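Local coordinates for protein 4-hydroxybutyrate CoA-transferase (Porphyromonas gingivalis, PDB 3EH7) that probably transfers coenzyme A from an acyl-CoA to a carboxylate such as acetate or 4-hydroxybutyrate, at residues 104-109 and 336-341. Sequence-based numbering, arbitrary orientation.
Sequences VFFYEV and SGTGGQ
Phe-106 packs against an ST turn at Thr-338, in the glycine-rich loop that leads into helix 341-350, and so joins the N-terminal and C-terminal halves of this CoA-transferase fold. Glu-242 touches the Phe-106 side chain and hydrogen-bonds Thr-338. With CG anti to the backbone N (chi1 -166°), the phenyl group reaches across to the threonine, and the two side chains meet at a slant. Ring atom CD2 of Phe-106 comes within 3.3 Å of Thr-338 CB, while CE2 of the same ring lies 3.4 Å from the Thr-338 methyl CG2. Gly-340 sits at the ring edge, near its plane, with its CA 3.9 Å from Phe-106 CB. The threonine hydroxyl, Thr-338 OG1, accepts the Gly-340 N-H at 2.9 Å and is also hydrogen-bonded to Glu-242 OE2; two partners thus hold the hydroxyl, which should restrict its rotation. The Phe-106 side chain also touches Met-62 and Asp-343, and Asp-343 OD2 takes the N-H of Tyr-107. No direct hydrogen bond links 104-109 with 336-341. A water bridges them instead, accepting from Phe-106 N at 2.8 Å and donating to Gly-339 O at 2.8 Å.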
ATOM      1  N   VAL A 104      -8.266  -8.625  -2.973  1.00 25.22           N
ATOM      2  CA  VAL A 104      -8.084  -8.410  -1.554  1.00 25.84           C
ATOM      3  C   VAL A 104      -6.596  -8.554  -1.299  1.00 24.73           C
ATOM      4  O   VAL A 104      -5.923  -9.228  -2.052  1.00 25.93           O
ATOM      5  CB  VAL A 104      -8.898  -9.447  -0.739  1.00 26.45           C
ATOM      6  CG1 VAL A 104      -8.479 -10.834  -1.118  1.00 28.04           C
ATOM      7  CG2 VAL A 104      -8.776  -9.185   0.780  1.00 28.79           C
ATOM      8  N   PHE A 105      -6.066  -7.893  -0.283  1.00 23.33           N
ATOM      9  CA  PHE A 105      -4.702  -8.187   0.146  1.00 22.59           C
ATOM     10  C   PHE A 105      -4.728  -9.521   0.892  1.00 21.80           C
ATOM     11  O   PHE A 105      -5.601  -9.756   1.702  1.00 21.16           O
ATOM     12  CB  PHE A 105      -4.168  -7.123   1.079  1.00 22.60           C
ATOM     13  CG  PHE A 105      -3.839  -5.812   0.404  1.00 22.91           C
ATOM     14  CD1 PHE A 105      -3.232  -5.781  -0.834  1.00 19.82           C
ATOM     15  CD2 PHE A 105      -4.114  -4.601   1.055  1.00 22.27           C
ATOM     16  CE1 PHE A 105      -2.913  -4.564  -1.441  1.00 21.78           C
ATOM     17  CE2 PHE A 105      -3.773  -3.400   0.472  1.00 23.37           C
ATOM     18  CZ  PHE A 105      -3.183  -3.381  -0.798  1.00 22.41           C
ATOM     19  N   PHE A 106      -3.762 -10.373   0.633  1.00 21.55           N
ATOM     20  CA  PHE A 106      -3.742 -11.712   1.228  1.00 21.40           C
ATOM     21  C   PHE A 106      -3.824 -11.647   2.775  1.00 21.31           C
ATOM     22  O   PHE A 106      -4.639 -12.335   3.383  1.00 19.60           O
ATOM     23  CB  PHE A 106      -2.487 -12.443   0.755  1.00 21.35           C
ATOM     24  CG  PHE A 106      -2.486 -13.931   1.020  1.00 23.21           C
ATOM     25  CD1 PHE A 106      -3.612 -14.609   1.484  1.00 23.17           C
ATOM     26  CD2 PHE A 106      -1.330 -14.661   0.780  1.00 23.61           C
ATOM     27  CE1 PHE A 106      -3.557 -15.980   1.725  1.00 24.04           C
ATOM     28  CE2 PHE A 106      -1.283 -16.013   1.002  1.00 24.09           C
ATOM     29  CZ  PHE A 106      -2.397 -16.684   1.469  1.00 22.97           C
ATOM     30  N   TYR A 107      -3.002 -10.806   3.406  1.00 20.16           N
ATOM     31  CA  TYR A 107      -3.035 -10.660   4.873  1.00 21.43           C
ATOM     32  C   TYR A 107      -4.377 -10.204   5.460  1.00 22.13           C
ATOM     33  O   TYR A 107      -4.628 -10.415   6.634  1.00 23.12           O
ATOM     34  CB  TYR A 107      -1.886  -9.767   5.383  1.00 21.44           C
ATOM     35  CG  TYR A 107      -2.206  -8.301   5.361  1.00 23.04           C
ATOM     36  CD1 TYR A 107      -2.006  -7.560   4.218  1.00 24.59           C
ATOM     37  CD2 TYR A 107      -2.768  -7.656   6.482  1.00 24.48           C
ATOM     38  CE1 TYR A 107      -2.297  -6.209   4.171  1.00 23.27           C
ATOM     39  CE2 TYR A 107      -3.075  -6.303   6.435  1.00 27.15           C
ATOM     40  CZ  TYR A 107      -2.831  -5.593   5.265  1.00 26.83           C
ATOM     41  OH  TYR A 107      -3.106  -4.257   5.150  1.00 32.11           O
ATOM     42  N   GLU A 108      -5.226  -9.583   4.640  1.00 22.90           N
ATOM     43  CA  GLU A 108      -6.524  -9.086   5.049  1.00 23.34           C
ATOM     44  C   GLU A 108      -7.652 -10.113   4.956  1.00 22.91           C
ATOM     45  O   GLU A 108      -8.743  -9.895   5.492  1.00 22.38           O
ATOM     46  CB  GLU A 108      -6.918  -7.861   4.205  1.00 24.60           C
ATOM     47  CG  GLU A 108      -6.716  -6.529   4.890  1.00 30.17           C
ATOM     48  CD  GLU A 108      -7.341  -5.376   4.108  1.00 36.96           C
ATOM     49  OE1 GLU A 108      -6.895  -5.092   2.979  1.00 40.28           O
ATOM     50  OE2 GLU A 108      -8.311  -4.765   4.621  1.00 45.13           O
ATOM     51  N   VAL A 109      -7.404 -11.218   4.265  1.00 21.61           N
ATOM     52  CA  VAL A 109      -8.437 -12.230   4.074  1.00 21.79           C
ATOM     53  C   VAL A 109      -9.036 -12.780   5.376  1.00 21.94           C
ATOM     54  O   VAL A 109     -10.263 -12.854   5.506  1.00 21.94           O
ATOM     55  CB  VAL A 109      -7.905 -13.364   3.175  1.00 22.09           C
ATOM     56  CG1 VAL A 109      -8.842 -14.546   3.176  1.00 19.35           C
ATOM     57  CG2 VAL A 109      -7.677 -12.802   1.756  1.00 21.66           C
ATOM     58  N   SER A 336       0.145 -20.938  -7.261  1.00 46.46           N
ATOM     59  CA  SER A 336      -0.464 -20.079  -6.225  1.00 44.86           C
ATOM     60  C   SER A 336      -0.571 -18.634  -6.713  1.00 43.36           C
ATOM     61  O   SER A 336       0.415 -18.038  -7.142  1.00 43.13           O
ATOM     62  CB  SER A 336       0.342 -20.154  -4.908  1.00 44.92           C
ATOM     63  OG  SER A 336      -0.162 -19.265  -3.925  1.00 44.63           O
ATOM     64  N   GLY A 337      -1.784 -18.091  -6.662  1.00 41.08           N
ATOM     65  CA  GLY A 337      -2.036 -16.716  -7.063  1.00 39.74           C
ATOM     66  C   GLY A 337      -2.645 -15.948  -5.918  1.00 37.92           C
ATOM     67  O   GLY A 337      -3.764 -15.462  -6.015  1.00 38.43           O
ATOM     68  N   THR A 338      -1.900 -15.840  -4.829  1.00 35.84           N
ATOM     69  CA  THR A 338      -2.396 -15.200  -3.605  1.00 33.93           C
ATOM     70  C   THR A 338      -2.348 -13.658  -3.684  1.00 33.43           C
ATOM     71  O   THR A 338      -2.967 -12.980  -2.867  1.00 33.88           O
ATOM     72  CB  THR A 338      -1.500 -15.567  -2.431  1.00 33.80           C
ATOM     73  OG1 THR A 338      -0.185 -15.025  -2.670  1.00 28.94           O
ATOM     74  CG2 THR A 338      -1.436 -17.104  -2.247  1.00 32.86           C
ATOM     75  N   GLY A 339      -1.556 -13.119  -4.612  1.00 31.35           N
ATOM     76  CA  GLY A 339      -1.287 -11.692  -4.633  1.00 30.53           C
ATOM     77  C   GLY A 339      -0.569 -11.193  -3.389  1.00 28.95           C
ATOM     78  O   GLY A 339      -0.576  -9.992  -3.111  1.00 29.71           O
ATOM     79  N   GLY A 340       0.051 -12.101  -2.641  1.00 26.76           N
ATOM     80  CA  GLY A 340       0.726 -11.767  -1.404  1.00 25.15           C
ATOM     81  C   GLY A 340       1.980 -10.917  -1.557  1.00 24.29           C
ATOM     82  O   GLY A 340       2.495 -10.389  -0.575  1.00 22.72           O
ATOM     83  N   GLN A 341       2.480 -10.750  -2.781  1.00 23.46           N
ATOM     84  CA  GLN A 341       3.776 -10.093  -2.964  0.50 23.59           C
ATOM     85  C   GLN A 341       3.786  -8.638  -2.483  1.00 23.11           C
ATOM     86  O   GLN A 341       4.739  -8.204  -1.833  1.00 22.52           O
ATOM     87  CB  GLN A 341       4.312 -10.244  -4.401  0.50 23.74           C
ATOM     88  CG  GLN A 341       3.513  -9.608  -5.501  0.50 24.98           C
ATOM     89  CD  GLN A 341       4.064  -9.944  -6.887  0.50 24.67           C
ATOM     90  OE1 GLN A 341       4.120 -11.108  -7.269  0.50 25.34           O
ATOM     91  NE2 GLN A 341       4.453  -8.925  -7.638  0.50 22.76           N
TER
HETATM   92  O   HOH W   1      -1.802  -9.000  -0.856  1.00 22.63           O